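Long-range contacts in glucose-6-phosphate acetyltransferase 1 (Arabidopsis thaliana, PDB 3T90), which catalyses transfer of the acetyl group from acetyl-CoA to D-glucosamine 6-phosphate, an early step in making UDP-N-acetylglucosamine for protein and lipid glycosylation: residues L10-I20 and V32-E42; G48-I56 and V104-M115. All blocks are in the same frame, centred on the assembly; numbering follows the deposited sequence.

Contact 1. Residues L10-I20 and V32-E42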
loop_
_atom_site.group_PDB
_atom_site.type_symbol
_atom_site.label_atom_id
_atom_site.label_comp_id
_atom_site.label_asym_id
_atom_site.label_seq_id
_atom_site.Cartn_x
_atom_site.Cartn_y
_atom_site.Cartn_z
ATOM N N LEU A 10 -18.158 3.684 3.646
ATOM C CA LEU A 10 -18.920 2.786 2.794
ATOM C C LEU A 10 -19.822 1.851 3.607
ATOM O O LEU A 10 -19.418 1.293 4.632
ATOM C CB LEU A 10 -17.924 1.976 1.977
ATOM C CG LEU A 10 -18.500 1.030 0.905
ATOM C CD1 LEU A 10 -19.048 1.902 -0.332
ATOM C CD2 LEU A 10 -17.455 0.020 0.503
ATOM N N GLU A 11 -21.068 1.657 3.114
ATOM C CA GLU A 11 -21.990 0.740 3.736
ATOM C C GLU A 11 -22.435 -0.315 2.748
ATOM O O GLU A 11 -22.329 -0.113 1.501
ATOM C CB GLU A 11 -23.208 1.534 4.286
ATOM C CG GLU A 11 -22.814 2.542 5.377
ATOM C CD GLU A 11 -22.328 1.848 6.671
ATOM O OE1 GLU A 11 -22.943 0.825 7.036
ATOM O OE2 GLU A 11 -21.298 2.226 7.310
ATOM N N ILE A 12 -23.000 -1.414 3.259
ATOM C CA ILE A 12 -23.316 -2.539 2.322
ATOM C C ILE A 12 -24.398 -2.144 1.315
ATOM O O ILE A 12 -24.361 -2.600 0.152
ATOM C CB ILE A 12 -23.600 -3.833 3.105
ATOM C CG1 ILE A 12 -23.363 -5.080 2.167
ATOM C CG2 ILE A 12 -24.959 -3.779 3.725
ATOM C CD1 ILE A 12 -23.090 -6.462 2.922
ATOM N N SER A 13 -25.243 -1.181 1.659
ATOM C CA SER A 13 -26.292 -0.713 0.741
ATOM C C SER A 13 -25.781 0.150 -0.352
ATOM O O SER A 13 -26.560 0.536 -1.226
ATOM C CB SER A 13 -27.405 -0.025 1.528
ATOM O OG SER A 13 -26.846 0.875 2.425
ATOM N N ASP A 14 -24.507 0.600 -0.274
ATOM C CA ASP A 14 -23.993 1.460 -1.307
ATOM C C ASP A 14 -23.849 0.768 -2.668
ATOM O O ASP A 14 -23.655 1.538 -3.641
ATOM C CB ASP A 14 -22.638 2.094 -0.903
ATOM C CG ASP A 14 -22.844 3.178 0.163
ATOM O OD1 ASP A 14 -23.893 3.824 0.183
ATOM O OD2 ASP A 14 -21.950 3.417 0.987
ATOM N N LYS A 15 -24.004 -0.547 -2.712
ATOM C CA LYS A 15 -24.048 -1.196 -4.020
ATOM C C LYS A 15 -25.233 -0.680 -4.864
ATOM O O LYS A 15 -25.126 -0.732 -6.102
ATOM C CB LYS A 15 -24.066 -2.722 -3.854
ATOM C CG LYS A 15 -25.223 -3.283 -3.185
ATOM C CD LYS A 15 -25.075 -4.846 -3.107
ATOM C CE LYS A 15 -25.981 -5.446 -2.133
ATOM N NZ LYS A 15 -25.566 -5.148 -0.708
ATOM N N ARG A 16 -26.278 -0.123 -4.249
ATOM C CA ARG A 16 -27.351 0.401 -5.068
ATOM C C ARG A 16 -27.244 1.922 -5.287
ATOM O O ARG A 16 -28.169 2.532 -5.895
ATOM C CB ARG A 16 -28.718 -0.014 -4.472
ATOM C CG ARG A 16 -28.964 0.517 -3.161
ATOM C CD ARG A 16 -30.459 0.348 -2.734
ATOM N NE ARG A 16 -30.682 0.871 -1.386
ATOM C CZ ARG A 16 -30.961 2.151 -1.095
ATOM N NH1 ARG A 16 -31.109 3.056 -2.064
ATOM N NH2 ARG A 16 -31.131 2.516 0.179
ATOM N N LYS A 17 -26.115 2.563 -4.875
ATOM C CA LYS A 17 -25.987 4.006 -4.938
ATOM C C LYS A 17 -24.875 4.434 -5.882
ATOM O O LYS A 17 -24.316 5.516 -5.733
ATOM C CB LYS A 17 -25.754 4.535 -3.514
ATOM C CG LYS A 17 -26.977 4.405 -2.564
ATOM C CD LYS A 17 -26.712 5.143 -1.219
ATOM C CE LYS A 17 -27.977 4.963 -0.439
ATOM N NZ LYS A 17 -27.754 5.554 0.905
ATOM N N GLY A 18 -24.542 3.606 -6.843
ATOM C CA GLY A 18 -23.575 4.024 -7.859
ATOM C C GLY A 18 -22.119 4.046 -7.426
ATOM O O GLY A 18 -21.298 4.734 -8.100
ATOM N N PHE A 19 -21.828 3.292 -6.372
ATOM C CA PHE A 19 -20.387 3.144 -5.927
ATOM C C PHE A 19 -19.475 2.526 -6.992
ATOM O O PHE A 19 -18.432 3.116 -7.321
ATOM C CB PHE A 19 -20.361 2.401 -4.605
ATOM C CG PHE A 19 -18.968 2.167 -4.099
ATOM C CD1 PHE A 19 -18.167 3.223 -3.638
ATOM C CD2 PHE A 19 -18.465 0.901 -4.102
ATOM C CE1 PHE A 19 -16.897 2.949 -3.145
ATOM C CE2 PHE A 19 -17.181 0.630 -3.621
ATOM C CZ PHE A 19 -16.415 1.681 -3.156
ATOM N N ILE A 20 -19.821 1.374 -7.535
ATOM C CA ILE A 20 -18.972 0.736 -8.512
ATOM C C ILE A 20 -18.937 1.593 -9.797
ATOM O O ILE A 20 -17.848 1.828 -10.364
ATOM C CB ILE A 20 -19.494 -0.688 -8.817
ATOM C CG1 ILE A 20 -19.489 -1.518 -7.500
ATOM C CG2 ILE A 20 -18.668 -1.383 -9.978
ATOM C CD1 ILE A 20 -18.018 -1.725 -6.977
ATOM N N VAL A 32 -19.508 -5.754 -11.521
ATOM C CA VAL A 32 -19.428 -6.420 -10.210
ATOM C C VAL A 32 -20.858 -6.770 -9.723
ATOM O O VAL A 32 -21.722 -5.931 -9.583
ATOM C CB VAL A 32 -18.750 -5.450 -9.166
ATOM C CG1 VAL A 32 -18.763 -6.037 -7.754
ATOM C CG2 VAL A 32 -17.283 -5.119 -9.598
ATOM N N THR A 33 -21.087 -8.020 -9.469
ATOM C CA THR A 33 -22.385 -8.489 -9.026
ATOM C C THR A 33 -22.645 -8.108 -7.573
ATOM O O THR A 33 -21.705 -7.831 -6.815
ATOM C CB THR A 33 -22.530 -10.019 -9.154
ATOM O OG1 THR A 33 -21.598 -10.629 -8.267
ATOM C CG2 THR A 33 -22.263 -10.512 -10.597
ATOM N N ASP A 34 -23.888 -8.152 -7.169
ATOM C CA ASP A 34 -24.224 -7.921 -5.745
ATOM C C ASP A 34 -23.557 -8.959 -4.865
ATOM O O ASP A 34 -23.066 -8.634 -3.748
ATOM C CB ASP A 34 -25.715 -7.870 -5.541
ATOM C CG ASP A 34 -26.352 -6.625 -6.104
ATOM O OD1 ASP A 34 -25.661 -5.595 -6.281
ATOM O OD2 ASP A 34 -27.565 -6.672 -6.444
ATOM N N GLU A 35 -23.461 -10.225 -5.341
ATOM C CA GLU A 35 -22.840 -11.310 -4.546
ATOM C C GLU A 35 -21.392 -10.972 -4.300
ATOM O O GLU A 35 -20.879 -11.155 -3.208
ATOM C CB GLU A 35 -22.957 -12.668 -5.282
ATOM C CG GLU A 35 -24.391 -13.195 -5.342
ATOM C CD GLU A 35 -25.285 -12.562 -6.412
ATOM O OE1 GLU A 35 -25.006 -11.604 -7.199
ATOM O OE2 GLU A 35 -26.426 -13.083 -6.465
ATOM N N GLU A 36 -20.685 -10.582 -5.361
ATOM C CA GLU A 36 -19.283 -10.258 -5.277
ATOM C C GLU A 36 -19.037 -8.981 -4.467
ATOM O O GLU A 36 -18.133 -8.953 -3.630
ATOM C CB GLU A 36 -18.698 -10.100 -6.677
ATOM C CG GLU A 36 -17.208 -9.968 -6.581
ATOM C CD GLU A 36 -16.350 -11.257 -6.456
ATOM O OE1 GLU A 36 -16.770 -12.311 -5.879
ATOM O OE2 GLU A 36 -15.192 -11.183 -6.942
ATOM N N PHE A 37 -19.927 -7.986 -4.613
ATOM C CA PHE A 37 -19.833 -6.749 -3.839
ATOM C C PHE A 37 -19.891 -7.130 -2.352
ATOM O O PHE A 37 -19.027 -6.697 -1.557
ATOM C CB PHE A 37 -20.958 -5.758 -4.156
ATOM C CG PHE A 37 -20.897 -4.504 -3.310
ATOM C CD1 PHE A 37 -20.155 -3.409 -3.695
ATOM C CD2 PHE A 37 -21.474 -4.516 -2.072
ATOM C CE1 PHE A 37 -20.128 -2.253 -2.807
ATOM C CE2 PHE A 37 -21.436 -3.414 -1.208
ATOM C CZ PHE A 37 -20.785 -2.294 -1.582
ATOM N N ASP A 38 -20.867 -7.947 -1.973
ATOM C CA ASP A 38 -21.006 -8.246 -0.541
ATOM C C ASP A 38 -19.856 -9.058 -0.042
ATOM O O ASP A 38 -19.431 -8.846 1.130
ATOM C CB ASP A 38 -22.308 -9.035 -0.293
ATOM C CG ASP A 38 -23.506 -8.195 -0.446
ATOM O OD1 ASP A 38 -23.492 -6.952 -0.513
ATOM O OD2 ASP A 38 -24.589 -8.787 -0.446
ATOM N N ARG A 39 -19.323 -9.967 -0.887
ATOM C CA ARG A 39 -18.214 -10.817 -0.467
ATOM C C ARG A 39 -17.053 -9.894 -0.147
ATOM O O ARG A 39 -16.406 -10.072 0.912
ATOM C CB ARG A 39 -17.831 -11.757 -1.610
ATOM C CG ARG A 39 -16.820 -12.792 -1.194
ATOM C CD ARG A 39 -16.395 -13.743 -2.301
ATOM N NE ARG A 39 -15.698 -12.995 -3.353
ATOM C CZ ARG A 39 -14.391 -12.783 -3.357
ATOM N NH1 ARG A 39 -13.644 -13.349 -2.420
ATOM N NH2 ARG A 39 -13.833 -12.028 -4.305
ATOM N N ARG A 40 -16.729 -8.973 -1.062
ATOM C CA ARG A 40 -15.523 -8.165 -0.906
ATOM C C ARG A 40 -15.748 -7.109 0.167
ATOM O O ARG A 40 -14.831 -6.802 0.938
ATOM C CB ARG A 40 -15.219 -7.550 -2.299
ATOM C CG ARG A 40 -13.959 -6.520 -2.329
ATOM C CD ARG A 40 -12.709 -7.018 -1.598
ATOM N NE ARG A 40 -12.374 -8.400 -1.932
ATOM C CZ ARG A 40 -11.529 -8.710 -2.892
ATOM N NH1 ARG A 40 -10.994 -7.772 -3.724
ATOM N NH2 ARG A 40 -11.152 -9.967 -2.991
ATOM N N PHE A 41 -16.984 -6.588 0.320
ATOM C CA PHE A 41 -17.286 -5.677 1.447
ATOM C C PHE A 41 -17.003 -6.362 2.764
ATOM O O PHE A 41 -16.344 -5.779 3.640
ATOM C CB PHE A 41 -18.788 -5.264 1.360
ATOM C CG PHE A 41 -19.195 -4.301 2.473
ATOM C CD1 PHE A 41 -19.104 -2.914 2.259
ATOM C CD2 PHE A 41 -19.584 -4.725 3.731
ATOM C CE1 PHE A 41 -19.351 -2.027 3.242
ATOM C CE2 PHE A 41 -19.893 -3.789 4.759
ATOM C CZ PHE A 41 -19.760 -2.441 4.490
ATOM N N GLU A 42 -17.413 -7.628 2.928
ATOM C CA GLU A 42 -17.165 -8.228 4.233
ATOM C C GLU A 42 -15.692 -8.566 4.430
ATOM O O GLU A 42 -15.209 -8.463 5.637
ATOM C CB GLU A 42 -18.112 -9.416 4.469
ATOM C CG GLU A 42 -19.569 -8.999 4.585
ATOM C CD GLU A 42 -19.913 -8.186 5.839
ATOM O OE1 GLU A 42 -19.196 -8.263 6.858
ATOM O OE2 GLU A 42 -20.921 -7.501 5.817
HETATM O O HOH W 1 -27.027 -3.274 -6.555
#
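Phe37 and Phe41, one helical turn apart on helix 34-45, each present a ring face to the segment 10-20. CB of Lys15 sits over the centre of the Phe37 ring, 3.6 Å from its centroid and 11° off the ring normal, a CH-pi contact. At the edge of this ring lie Phe19 CD2, which is 3.8 Å from Phe37 CE1, and CD1 of Ile20. The Phe41 ring takes Ile12 over a face, with Ile12 CB 4.2 Å from its centroid, while the carbonyl of Leu10 comes up at the edge, Leu10 O lying 3.6 Å from Phe41 CE1. CD2 of Leu10 lies alongside this ring, nearest its CD1, and CD1 of Leu10 lies over the Phe19 ring.

Lys15 does double duty. Its CG stands between the backbone N and the carbonyl carbon (chi1 64°), and the chain then runs past Asp34 and bends at its last torsion (chi4 -72°), which brings NZ to Asp38. There NZ forms a salt bridge of 2.8 Å to OD1 of Asp38, on the syn lone pair, and a second bond of 2.9 Å to Ile12 O, met from above the carbonyl plane. A methionine in its place would probably leave Asp38 without its cationic mate and cut the tie to the Ile12 carbonyl. A water donates to Asp34 OD1 and, weakly, to Lys15 O. Farther along, CG2 of Ile20 meets CG2 of Val32 at 4.0 Å.

Phe76 of the second subunit, by similarity a substrate-binding position, stacks on Phe37 and meets Phe19 edge-to-face, placing the contact at the dimer interface. It pins the loop and 3-10 turn after strand 5-9 onto helix 34-45, while Leu10 and Phe19 pack on Val55 of strand 51-58.

Contact 2. Residues G48-I56 and V104-M115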
loop_
_atom_site.group_PDB
_atom_site.type_symbol
_atom_site.label_atom_id
_atom_site.label_comp_id
_atom_site.label_asym_id
_atom_site.label_seq_id
_atom_site.Cartn_x
_atom_site.Cartn_y
_atom_site.Cartn_z
ATOM N N GLY A 48 -11.276 -4.096 9.937
ATOM C CA GLY A 48 -11.557 -3.092 10.932
ATOM C C GLY A 48 -10.934 -1.774 10.604
ATOM O O GLY A 48 -10.939 -1.328 9.457
ATOM N N ASP A 49 -10.389 -1.152 11.636
ATOM C CA ASP A 49 -9.802 0.142 11.444
ATOM C C ASP A 49 -8.518 0.184 10.575
ATOM O O ASP A 49 -8.046 1.251 10.231
ATOM C CB ASP A 49 -9.570 0.816 12.821
ATOM C CG ASP A 49 -10.832 1.549 13.367
ATOM O OD1 ASP A 49 -10.835 1.698 14.606
ATOM O OD2 ASP A 49 -11.771 2.033 12.629
ATOM N N ASP A 50 -7.980 -0.954 10.241
ATOM C CA ASP A 50 -6.796 -1.023 9.372
ATOM C C ASP A 50 -7.163 -0.898 7.875
ATOM O O ASP A 50 -6.284 -0.863 7.028
ATOM C CB ASP A 50 -6.056 -2.321 9.607
ATOM C CG ASP A 50 -5.376 -2.349 10.972
ATOM O OD1 ASP A 50 -4.758 -1.333 11.297
ATOM O OD2 ASP A 50 -5.514 -3.390 11.662
ATOM N N HIS A 51 -8.470 -0.836 7.543
ATOM C CA HIS A 51 -8.828 -0.683 6.064
ATOM C C HIS A 51 -10.194 0.001 6.001
ATOM O O HIS A 51 -11.194 -0.791 6.142
ATOM C CB HIS A 51 -8.803 -2.064 5.341
ATOM C CG HIS A 51 -8.746 -1.974 3.818
ATOM N ND1 HIS A 51 -8.538 -3.071 2.985
ATOM C CD2 HIS A 51 -8.823 -0.907 3.026
ATOM C CE1 HIS A 51 -8.540 -2.639 1.718
ATOM N NE2 HIS A 51 -8.780 -1.329 1.725
ATOM N N VAL A 52 -10.199 1.336 5.734
ATOM C CA VAL A 52 -11.363 2.292 5.766
ATOM C C VAL A 52 -11.657 2.793 4.316
ATOM O O VAL A 52 -10.742 3.060 3.554
ATOM C CB VAL A 52 -11.137 3.660 6.601
ATOM C CG1 VAL A 52 -12.189 4.785 6.209
ATOM C CG2 VAL A 52 -11.075 3.448 8.090
ATOM N N ILE A 53 -12.917 2.696 3.896
ATOM C CA ILE A 53 -13.336 3.313 2.685
ATOM C C ILE A 53 -14.273 4.478 2.997
ATOM O O ILE A 53 -15.317 4.242 3.662
ATOM C CB ILE A 53 -14.036 2.331 1.752
ATOM C CG1 ILE A 53 -13.085 1.129 1.511
ATOM C CG2 ILE A 53 -14.478 3.071 0.451
ATOM C CD1 ILE A 53 -13.647 0.105 0.549
ATOM N N CYS A 54 -13.942 5.698 2.562
ATOM C CA CYS A 54 -14.771 6.888 2.787
ATOM C C CYS A 54 -15.594 7.082 1.509
ATOM O O CYS A 54 -15.083 6.925 0.378
ATOM C CB CYS A 54 -13.789 8.089 2.941
ATOM S SG CYS A 54 -14.599 9.683 3.004
ATOM N N VAL A 55 -16.866 7.443 1.700
ATOM C CA VAL A 55 -17.714 7.928 0.593
ATOM C C VAL A 55 -18.387 9.219 0.940
ATOM O O VAL A 55 -18.660 9.493 2.149
ATOM C CB VAL A 55 -18.814 6.882 0.207
ATOM C CG1 VAL A 55 -18.209 5.604 -0.374
ATOM C CG2 VAL A 55 -19.833 6.618 1.296
ATOM N N ILE A 56 -18.663 10.002 -0.088
ATOM C CA ILE A 56 -19.501 11.152 0.074
ATOM C C ILE A 56 -20.712 10.905 -0.796
ATOM O O ILE A 56 -20.574 10.737 -2.023
ATOM C CB ILE A 56 -18.828 12.449 -0.346
ATOM C CG1 ILE A 56 -17.612 12.654 0.501
ATOM C CG2 ILE A 56 -19.819 13.653 -0.266
ATOM C CD1 ILE A 56 -16.771 13.960 0.092
ATOM N N VAL A 104 -12.416 14.013 1.140
ATOM C CA VAL A 104 -12.100 12.582 1.220
ATOM C C VAL A 104 -10.696 12.371 1.741
ATOM O O VAL A 104 -10.509 11.605 2.681
ATOM C CB VAL A 104 -12.303 11.925 -0.125
ATOM C CG1 VAL A 104 -11.742 10.493 -0.107
ATOM C CG2 VAL A 104 -13.806 11.768 -0.396
ATOM N N VAL A 105 -9.730 13.101 1.171
ATOM C CA VAL A 105 -8.357 12.859 1.575
ATOM C C VAL A 105 -8.146 13.234 3.028
ATOM O O VAL A 105 -7.434 12.529 3.771
ATOM C CB VAL A 105 -7.401 13.644 0.655
ATOM C CG1 VAL A 105 -5.973 13.652 1.168
ATOM C CG2 VAL A 105 -7.471 13.075 -0.746
ATOM N N GLU A 106 -8.753 14.367 3.435
ATOM C CA GLU A 106 -8.581 14.747 4.822
ATOM C C GLU A 106 -9.223 13.774 5.773
ATOM O O GLU A 106 -8.673 13.514 6.842
ATOM C CB GLU A 106 -9.153 16.146 5.082
ATOM C CG GLU A 106 -8.234 17.215 4.448
ATOM C CD GLU A 106 -8.850 18.606 4.534
ATOM O OE1 GLU A 106 -10.083 18.718 4.677
ATOM O OE2 GLU A 106 -8.111 19.601 4.448
ATOM N N PHE A 107 -10.387 13.218 5.413
ATOM C CA PHE A 107 -11.003 12.200 6.276
ATOM C C PHE A 107 -10.045 10.996 6.491
ATOM O O PHE A 107 -9.901 10.493 7.615
ATOM C CB PHE A 107 -12.329 11.783 5.618
ATOM C CG PHE A 107 -13.140 10.737 6.351
ATOM C CD1 PHE A 107 -14.298 11.101 7.035
ATOM C CD2 PHE A 107 -12.819 9.360 6.226
ATOM C CE1 PHE A 107 -15.107 10.127 7.610
ATOM C CE2 PHE A 107 -13.630 8.357 6.833
ATOM C CZ PHE A 107 -14.778 8.702 7.497
ATOM N N LEU A 108 -9.443 10.521 5.374
ATOM C CA LEU A 108 -8.534 9.412 5.517
ATOM C C LEU A 108 -7.253 9.779 6.244
ATOM O O LEU A 108 -6.770 8.916 6.995
ATOM C CB LEU A 108 -8.217 8.929 4.102
ATOM C CG LEU A 108 -9.431 8.505 3.251
ATOM C CD1 LEU A 108 -9.067 8.295 1.771
ATOM C CD2 LEU A 108 -9.998 7.176 3.788
ATOM N N MET A 109 -6.746 10.990 6.051
ATOM C CA MET A 109 -5.545 11.393 6.826
ATOM C C MET A 109 -5.898 11.489 8.296
ATOM O O MET A 109 -5.137 11.007 9.157
ATOM C CB MET A 109 -5.084 12.741 6.342
ATOM C CG MET A 109 -4.450 12.680 4.985
ATOM S SD MET A 109 -4.084 14.425 4.504
ATOM C CE MET A 109 -2.970 13.923 3.240
ATOM N N ASP A 110 -7.076 12.008 8.585
ATOM C CA ASP A 110 -7.481 12.123 10.005
ATOM C C ASP A 110 -7.563 10.734 10.663
ATOM O O ASP A 110 -7.100 10.463 11.769
ATOM C CB ASP A 110 -8.889 12.788 10.112
ATOM C CG ASP A 110 -8.899 14.277 9.805
ATOM O OD1 ASP A 110 -7.848 14.939 9.798
ATOM O OD2 ASP A 110 -10.044 14.741 9.527
ATOM N N HIS A 111 -8.110 9.747 9.946
ATOM C CA HIS A 111 -8.172 8.409 10.445
ATOM C C HIS A 111 -6.741 7.847 10.703
ATOM O O HIS A 111 -6.458 7.268 11.775
ATOM C CB HIS A 111 -8.882 7.520 9.373
ATOM C CG HIS A 111 -8.977 6.121 9.837
ATOM N ND1 HIS A 111 -9.774 5.729 10.911
ATOM C CD2 HIS A 111 -8.269 5.024 9.461
ATOM C CE1 HIS A 111 -9.603 4.429 11.103
ATOM N NE2 HIS A 111 -8.683 3.987 10.263
ATOM N N CYS A 112 -5.854 8.025 9.749
ATOM C CA CYS A 112 -4.534 7.465 9.937
ATOM C C CYS A 112 -3.794 8.170 11.088
ATOM O O CYS A 112 -3.086 7.473 11.823
ATOM C CB CYS A 112 -3.716 7.667 8.712
ATOM S SG CYS A 112 -4.263 6.574 7.348
ATOM N N LYS A 113 -3.954 9.486 11.262
ATOM C CA LYS A 113 -3.271 10.196 12.354
ATOM C C LYS A 113 -3.814 9.636 13.654
ATOM O O LYS A 113 -3.030 9.307 14.602
ATOM C CB LYS A 113 -3.520 11.669 12.236
ATOM C CG LYS A 113 -2.714 12.357 13.328
ATOM C CD LYS A 113 -3.161 13.773 13.519
ATOM C CE LYS A 113 -2.899 14.682 12.425
ATOM N NZ LYS A 113 -3.116 16.026 13.108
ATOM N N SER A 114 -5.135 9.448 13.731
ATOM C CA SER A 114 -5.765 8.905 14.924
ATOM C C SER A 114 -5.349 7.458 15.259
ATOM O O SER A 114 -5.292 7.079 16.424
ATOM C CB SER A 114 -7.291 9.003 14.809
ATOM O OG SER A 114 -7.829 7.988 13.996
ATOM N N MET A 115 -5.025 6.665 14.243
ATOM C CA MET A 115 -4.536 5.314 14.445
ATOM C C MET A 115 -3.054 5.228 14.775
ATOM O O MET A 115 -2.515 4.119 14.892
ATOM C CB MET A 115 -4.829 4.453 13.153
ATOM C CG MET A 115 -6.306 4.346 12.906
ATOM S SD MET A 115 -7.136 3.299 14.120
ATOM C CE MET A 115 -6.410 1.725 13.688
#
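Strand 51-56 and helix 104-114 run roughly antiparallel, their axes at 150° and 8.8 Å apart at closest approach; Asp49 faces Met115 near one end, and near the other Cys54 is nearest Val104, with 6.5 Å between their CA atoms. Val52 and Cys54, two residues apart on the strand, point toward the helix, which answers with Val104, Phe107, Leu108 and His111 from successive turns. This is helix 100-114 of the GNAT fold, whose first residues, Leu100 to Lys102, probably bind acetyl-CoA, as in relatives; Ile56 lies close to Leu100.

The imidazole of His111 is held on three sides. CG2 of Val52 lies over one face, 3.4 Å from the ring centroid, CG of Met115 lies over the opposite face, and the backbone carbonyl of Asp49 comes to the edge. His111 CG is anti to the backbone N (chi1 -180°), which sends the ring out from the helix to that carbonyl. Met115, bent at two torsions, curls back so that its CE reaches CB of Asp49 at 3.4 Å. Phe107 is met differently: SG of Cys54 stands over its face, 4.0 Å from the centroid and offset toward the rim, a sulfur-aromatic contact, while CG1 of Val52 approaches the edge. CD2 of Leu108 fits beside both Val52 and Cys54, and at the far end CD1 of Ile56 packs on Val104 CG2 at 3.7 Å.

Chemically, then, a largely apolar interface is closed by one directional bond. His111 NE2 donates to a lone pair of Asp49 O over 2.8 Å at 169°, beside the Asp49 carboxylate, whose OD2 is 3.6 Å from His111 CE1. That bond requires a proton on NE2, and with the two covered faces it fixes the ring's rotation and ties the short 3-10 turn before the strand to the helix end.

In the fold
Contacts 1 and 2 show how a GNAT fold builds layers on either side of its mixed sheet. Their centres are 19 Å apart, and they follow in series along the chain: contact 1 is complete before contact 2 opens, with helix 34-45 leading directly to strand 51-58. That strand joins them, having the two contacts on its two faces. Ile53 and Val55 point away from helix 100-114, and both touch Leu10 of contact 1. Leu10 N probably hydrogen-bonds to Ile53 O at 2.9 Å, and Asp14 packs on Val55. Both contacts also touch the second subunit, so the two lie close to the homodimer interface.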